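Side-chain contacts in beta-lactamase (Sphaerobacter thermophilus, PDB 4EWF), which probably hydrolyses the lactam ring of beta-lactam antibiotics to give substituted beta-amino acids: residues A[78-81]-A[82-85]; A[229-233]-A[234-238]; A[256-259]-A[260-263]. One frame throughout, in Å; residues are numbered along the deposited sequence.

Interaction 1 (A[78-81]-A[82-85]); sequences VLRA and ADKA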
loop_
_atom_site.group_PDB
_atom_site.type_symbol
_atom_site.label_atom_id
_atom_site.label_comp_id
_atom_site.label_asym_id
_atom_site.label_seq_id
_atom_site.Cartn_x
_atom_site.Cartn_y
_atom_site.Cartn_z
ATOM N N VAL A 78 22.313 -11.677 -4.322
ATOM C CA VAL A 78 23.467 -10.796 -4.147
ATOM C C VAL A 78 23.199 -9.419 -4.769
ATOM O O VAL A 78 22.716 -9.317 -5.906
ATOM C CB VAL A 78 24.741 -11.399 -4.780
ATOM C CG1 VAL A 78 25.925 -10.421 -4.667
ATOM C CG2 VAL A 78 25.082 -12.738 -4.142
ATOM N N LEU A 79 23.513 -8.371 -4.015
ATOM C CA LEU A 79 23.378 -6.997 -4.492
ATOM C C LEU A 79 24.467 -6.665 -5.521
ATOM O O LEU A 79 25.662 -6.765 -5.232
ATOM C CB LEU A 79 23.467 -6.015 -3.323
ATOM C CG LEU A 79 23.372 -4.532 -3.711
ATOM C CD1 LEU A 79 21.988 -4.213 -4.252
ATOM C CD2 LEU A 79 23.686 -3.663 -2.516
ATOM N N ARG A 80 24.044 -6.256 -6.715
ATOM C CA ARG A 80 24.982 -5.902 -7.777
ATOM C C ARG A 80 24.768 -4.452 -8.202
ATOM O O ARG A 80 23.655 -3.942 -8.161
ATOM C CB ARG A 80 24.803 -6.826 -8.983
ATOM C CG ARG A 80 25.783 -7.983 -9.062
ATOM C CD ARG A 80 25.804 -8.801 -7.800
ATOM N NE ARG A 80 25.987 -10.234 -8.049
ATOM C CZ ARG A 80 27.109 -10.913 -7.811
ATOM N NH1 ARG A 80 28.181 -10.298 -7.319
ATOM N NH2 ARG A 80 27.151 -12.220 -8.052
ATOM N N ALA A 81 25.850 -3.811 -8.628
ATOM C CA ALA A 81 25.813 -2.430 -9.092
ATOM C C ALA A 81 24.734 -2.194 -10.146
ATOM O O ALA A 81 23.999 -1.221 -10.070
ATOM C CB ALA A 81 27.175 -2.029 -9.632
ATOM N N ALA A 82 24.640 -3.083 -11.133
ATOM C CA ALA A 82 23.568 -2.990 -12.139
ATOM C C ALA A 82 22.117 -2.948 -11.606
ATOM O O ALA A 82 21.226 -2.400 -12.269
ATOM C CB ALA A 82 23.722 -4.108 -13.174
ATOM N N ASP A 83 21.870 -3.528 -10.429
ATOM C CA ASP A 83 20.513 -3.590 -9.859
ATOM C C ASP A 83 20.093 -2.318 -9.128
ATOM O O ASP A 83 18.908 -2.121 -8.840
ATOM C CB ASP A 83 20.411 -4.737 -8.846
ATOM C CG ASP A 83 20.911 -6.057 -9.403
ATOM O OD1 ASP A 83 20.506 -6.399 -10.536
ATOM O OD2 ASP A 83 21.699 -6.745 -8.703
ATOM N N LYS A 84 21.058 -1.472 -8.793
ATOM C CA LYS A 84 20.777 -0.346 -7.891
ATOM C C LYS A 84 19.860 0.672 -8.567
ATOM O O LYS A 84 20.182 1.193 -9.635
ATOM C CB LYS A 84 22.095 0.305 -7.434
ATOM C CG LYS A 84 22.935 -0.606 -6.511
ATOM C CD LYS A 84 24.246 0.056 -6.042
ATOM C CE LYS A 84 24.812 -0.678 -4.820
ATOM N NZ LYS A 84 26.257 -0.357 -4.563
ATOM N N ALA A 85 18.724 0.957 -7.931
ATOM C CA ALA A 85 17.720 1.863 -8.485
ATOM C C ALA A 85 17.756 3.214 -7.779
ATOM O O ALA A 85 18.072 3.280 -6.599
ATOM C CB ALA A 85 16.313 1.242 -8.317
HETATM O O HOH W 1 21.356 -9.796 -8.389
#
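The carboxylate of D83 reaches R80 through a single oxygen, OD2, while the guanidinium of R80 turns elsewhere and lays one face against V78, whose CG1 sits 3.2 Å above the plane, displaced toward the rim. Arginine and aspartate therefore do not pair, although their charges are opposite: NE of R80 stays 5.6 Å from OD2 of D83. What the carboxylate meets instead is backbone. R80 N donates a weak, bent bond to D83 OD2 (3.1 Å, 134°), and a water bound to V78 O gives its other hydrogen to the same oxygen. With CG beside its own backbone N (chi1 -51°), the D83 side chain folds back over the start of the turn to take up these donors. The main chain closes the turn twice, D83 N bonding to R80 O at 2.9 Å and K84 N to A81 O at 3.2 Å. Beyond it the extended K84 chain crosses L79 at about a right angle, its CE 3.9 Å from L79 CD2. The amine goes further, to a salt bridge with D96 and a bond to L94 O. L79 itself is buried against T116 and L98, and A85 N bonds to T116 OG1. This is a short 3-10 turn at the surface, in the connection between strands 76-78 and 99-101, and it packs the loop against helix 115-125 in the helical part of the class-A beta-lactamase fold.

Interaction 2 (A[229-233]-A[234-238]); sequences FITTP and AGTLV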
loop_
_atom_site.group_PDB
_atom_site.type_symbol
_atom_site.label_atom_id
_atom_site.label_comp_id
_atom_site.label_asym_id
_atom_site.label_seq_id
_atom_site.Cartn_x
_atom_site.Cartn_y
_atom_site.Cartn_z
ATOM N N PHE A 229 -4.627 -1.277 6.630
ATOM C CA PHE A 229 -5.692 -1.694 7.511
ATOM C C PHE A 229 -5.417 -1.231 8.931
ATOM O O PHE A 229 -4.273 -1.011 9.325
ATOM C CB PHE A 229 -5.806 -3.220 7.506
ATOM C CG PHE A 229 -4.624 -3.900 8.117
ATOM C CD1 PHE A 229 -4.635 -4.270 9.457
ATOM C CD2 PHE A 229 -3.479 -4.142 7.365
ATOM C CE1 PHE A 229 -3.535 -4.894 10.033
ATOM C CE2 PHE A 229 -2.373 -4.771 7.936
ATOM C CZ PHE A 229 -2.396 -5.132 9.269
ATOM N N ILE A 230 -6.486 -1.096 9.697
ATOM C CA ILE A 230 -6.372 -0.863 11.129
ATOM C C ILE A 230 -7.271 -1.853 11.859
ATOM O O ILE A 230 -8.465 -1.956 11.568
ATOM C CB ILE A 230 -6.749 0.575 11.505
ATOM C CG1 ILE A 230 -5.796 1.562 10.831
ATOM C CG2 ILE A 230 -6.708 0.758 13.012
ATOM C CD1 ILE A 230 -6.308 2.966 10.835
ATOM N N THR A 231 -6.692 -2.583 12.808
ATOM C CA THR A 231 -7.428 -3.600 13.543
ATOM C C THR A 231 -7.480 -3.251 15.026
ATOM O O THR A 231 -6.451 -2.965 15.637
ATOM C CB THR A 231 -6.774 -4.992 13.376
ATOM O OG1 THR A 231 -6.945 -5.443 12.032
ATOM C CG2 THR A 231 -7.411 -6.007 14.314
ATOM N N THR A 232 -8.685 -3.241 15.589
ATOM C CA THR A 232 -8.860 -3.156 17.040
ATOM C C THR A 232 -9.698 -4.355 17.485
ATOM O O THR A 232 -10.221 -5.094 16.646
ATOM C CB THR A 232 -9.573 -1.856 17.468
ATOM O OG1 THR A 232 -10.993 -2.021 17.343
ATOM C CG2 THR A 232 -9.126 -0.685 16.621
ATOM N N PRO A 233 -9.833 -4.563 18.809
ATOM C CA PRO A 233 -10.671 -5.679 19.271
ATOM C C PRO A 233 -12.113 -5.596 18.751
ATOM O O PRO A 233 -12.808 -6.610 18.673
ATOM C CB PRO A 233 -10.632 -5.545 20.800
ATOM C CG PRO A 233 -10.126 -4.156 21.071
ATOM C CD PRO A 233 -9.231 -3.815 19.926
ATOM N N ALA A 234 -12.543 -4.394 18.386
ATOM C CA ALA A 234 -13.893 -4.165 17.878
ATOM C C ALA A 234 -14.055 -4.473 16.378
ATOM O O ALA A 234 -15.183 -4.533 15.878
ATOM C CB ALA A 234 -14.311 -2.734 18.160
ATOM N N GLY A 235 -12.939 -4.653 15.663
ATOM C CA GLY A 235 -12.990 -4.974 14.241
ATOM C C GLY A 235 -11.904 -4.296 13.415
ATOM O O GLY A 235 -11.042 -3.598 13.960
ATOM N N THR A 236 -11.948 -4.493 12.098
ATOM C CA THR A 236 -10.893 -3.987 11.216
ATOM C C THR A 236 -11.414 -3.013 10.165
ATOM O O THR A 236 -12.418 -3.275 9.508
ATOM C CB THR A 236 -10.157 -5.141 10.500
ATOM O OG1 THR A 236 -9.491 -5.950 11.472
ATOM C CG2 THR A 236 -9.118 -4.595 9.518
ATOM N N LEU A 237 -10.711 -1.895 10.014
ATOM C CA LEU A 237 -11.018 -0.909 9.001
ATOM C C LEU A 237 -10.075 -1.077 7.800
ATOM O O LEU A 237 -8.854 -1.101 7.964
ATOM C CB LEU A 237 -10.826 0.491 9.590
ATOM C CG LEU A 237 -11.231 1.638 8.671
ATOM C CD1 LEU A 237 -12.752 1.713 8.638
ATOM C CD2 LEU A 237 -10.643 2.947 9.158
ATOM N N VAL A 238 -10.624 -1.187 6.593
ATOM C CA VAL A 238 -9.760 -1.198 5.404
ATOM C C VAL A 238 -9.718 0.194 4.788
ATOM O O VAL A 238 -10.753 0.808 4.576
ATOM C CB VAL A 238 -10.240 -2.217 4.349
ATOM C CG1 VAL A 238 -9.414 -2.110 3.081
ATOM C CG2 VAL A 238 -10.186 -3.640 4.920
#
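T231 and T236 face each other across the two strands and join their hydroxyls, OG1 to OG1 at 2.7 Å, with either able to be the donor. Both place OG1 beside their own backbone N (chi1 -69° and -64°), which brings the two oxygens together and sends the T236 methyl, CG2, to 4.1 Å from F229 CB. This side of the ribbon is the well-packed one at its inner end: F229 and V238 both lie on V171 of helix 164-175. On the reverse side I230 and L237, a hydrogen-bonded antiparallel pair, pack onto helix 249-266. Their amides exchange bonds, I230 N to L237 O at 2.9 Å and L237 N to I230 O at 2.7 Å. The motif is a beta hairpin, formed by strands 223-232 and 235-244 of the central antiparallel sheet, and a type I turn from T232 to G235 reverses the chain. Here the packing gives way to solvent, for P233 and A234 at the turn are exposed. Polar bonds hold this end: T232 N reaches G235 O, G235 N returns to T232 O, and A234 N bonds to T232 OG1 at 3.0 Å in an ST turn. T232 can accept it because its hydroxyl stands between its own N and carbonyl carbon (chi1 83°). At the backbone angles of G235 a CB would jam against the carbonyl O of A234, and the position calls for glycine.

Interaction 3 (A[256-259]-A[260-263]); sequences IGDI and TRAA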
loop_
_atom_site.group_PDB
_atom_site.type_symbol
_atom_site.label_atom_id
_atom_site.label_comp_id
_atom_site.label_asym_id
_atom_site.label_seq_id
_atom_site.Cartn_x
_atom_site.Cartn_y
_atom_site.Cartn_z
ATOM N N ILE A 256 -4.574 12.273 4.228
ATOM C CA ILE A 256 -4.796 10.861 4.485
ATOM C C ILE A 256 -5.022 10.606 5.978
ATOM O O ILE A 256 -5.928 9.871 6.344
ATOM C CB ILE A 256 -3.647 9.979 3.946
ATOM C CG1 ILE A 256 -3.537 10.166 2.423
ATOM C CG2 ILE A 256 -3.920 8.513 4.280
ATOM C CD1 ILE A 256 -2.312 9.521 1.763
ATOM N N GLY A 257 -4.208 11.218 6.833
ATOM C CA GLY A 257 -4.394 11.080 8.275
ATOM C C GLY A 257 -5.781 11.536 8.731
ATOM O O GLY A 257 -6.439 10.855 9.530
ATOM N N ASP A 258 -6.233 12.681 8.217
ATOM C CA ASP A 258 -7.549 13.242 8.597
ATOM C C ASP A 258 -8.718 12.389 8.098
ATOM O O ASP A 258 -9.726 12.194 8.785
ATOM C CB ASP A 258 -7.708 14.669 8.051
ATOM C CG ASP A 258 -6.860 15.692 8.809
ATOM O OD1 ASP A 258 -6.417 15.390 9.937
ATOM O OD2 ASP A 258 -6.643 16.802 8.277
ATOM N N ILE A 259 -8.605 11.920 6.869
ATOM C CA ILE A 259 -9.643 11.054 6.313
ATOM C C ILE A 259 -9.746 9.753 7.132
ATOM O O ILE A 259 -10.846 9.300 7.482
ATOM C CB ILE A 259 -9.326 10.756 4.837
ATOM C CG1 ILE A 259 -9.586 12.008 3.990
ATOM C CG2 ILE A 259 -10.145 9.567 4.334
ATOM C CD1 ILE A 259 -8.954 11.929 2.570
ATOM N N THR A 260 -8.587 9.161 7.440
ATOM C CA THR A 260 -8.509 7.936 8.235
ATOM C C THR A 260 -9.076 8.136 9.655
ATOM O O THR A 260 -9.879 7.342 10.164
ATOM C CB THR A 260 -7.027 7.417 8.295
ATOM O OG1 THR A 260 -6.565 7.115 6.977
ATOM C CG2 THR A 260 -6.909 6.173 9.170
ATOM N N ARG A 261 -8.692 9.231 10.288
ATOM C CA ARG A 261 -9.214 9.518 11.608
ATOM C C ARG A 261 -10.744 9.628 11.605
ATOM O O ARG A 261 -11.419 9.085 12.489
ATOM C CB ARG A 261 -8.605 10.804 12.150
ATOM C CG ARG A 261 -9.014 11.079 13.572
ATOM C CD ARG A 261 -9.455 12.508 13.745
ATOM N NE ARG A 261 -8.403 13.342 14.295
ATOM C CZ ARG A 261 -7.939 14.443 13.712
ATOM N NH1 ARG A 261 -6.979 15.155 14.294
ATOM N NH2 ARG A 261 -8.439 14.837 12.548
ATOM N N ALA A 262 -11.275 10.361 10.628
ATOM C CA ALA A 262 -12.707 10.562 10.530
ATOM C C ALA A 262 -13.391 9.219 10.297
ATOM O O ALA A 262 -14.486 8.993 10.771
ATOM C CB ALA A 262 -13.033 11.531 9.387
ATOM N N ALA A 263 -12.735 8.332 9.550
ATOM C CA ALA A 263 -13.301 7.009 9.283
ATOM C C ALA A 263 -13.317 6.137 10.544
ATOM O O ALA A 263 -14.284 5.404 10.798
ATOM C CB ALA A 263 -12.537 6.315 8.138
#
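Regular alpha-helical turns carry I256 to A263, each amide from T260 to A263 bonding to the carbonyl four residues back, as T260 N does to I256 O at 3.0 Å. T260 adds a second bond to that same oxygen: its OG1 donates to I256 O at 2.9 Å, and the hydroxyl and the amide come from opposite faces of the carbonyl plane. A chi1 of -61° sets OG1 beside the backbone N, turned toward the carbonyl of I256 one turn earlier, where it also lies 4.0 Å from I256 CG2. On another side of the helix, D258 and R261, three residues apart, run side by side in the same direction. Their salt bridge uses one atom from each, OD1 of D258 and NH2 of R261, at a rather long 3.3 Å, with the carboxylate and guanidinium planes only 13° apart. R261 gets there through bends at chi2 and chi3. Elsewhere I259 and A262 pack on helix 12-22, and I256 on strands 223-232 and 235-244. The chemistry thus divides by side. A buried hydroxyl is satisfied within its own helix, so T260 can sit against the sheet without needing a polar partner there, whereas on the partly exposed side the positive charge of R261 probably favours the ionised form of D258, while Y204 gives the arginine a second partner through a cation-pi contact.

Interactions 2 and 3 are neighbours, their centres 14 Å apart: the hairpin leads into helix 249-266, which lies back across the sheet. They touch at I230 CD1 to T260 CG2 (3.7 Å) and L237 CD2 to A263 CB (4.0 Å). Interaction 1 stands apart across the chain's centre, about 38 Å centre to centre from both; a sulfate, probably from the crystallisation liquor, lies about 6 Å from its K84 side chain. The probable active site, with S52, K55, S113 and K216 in the usual class-A pattern, belongs to none of them. Yet A85 touches N115, which closes the probable S-x-N motif begun by S113, and the hairpin adjoins strand 212-220, which carries K216.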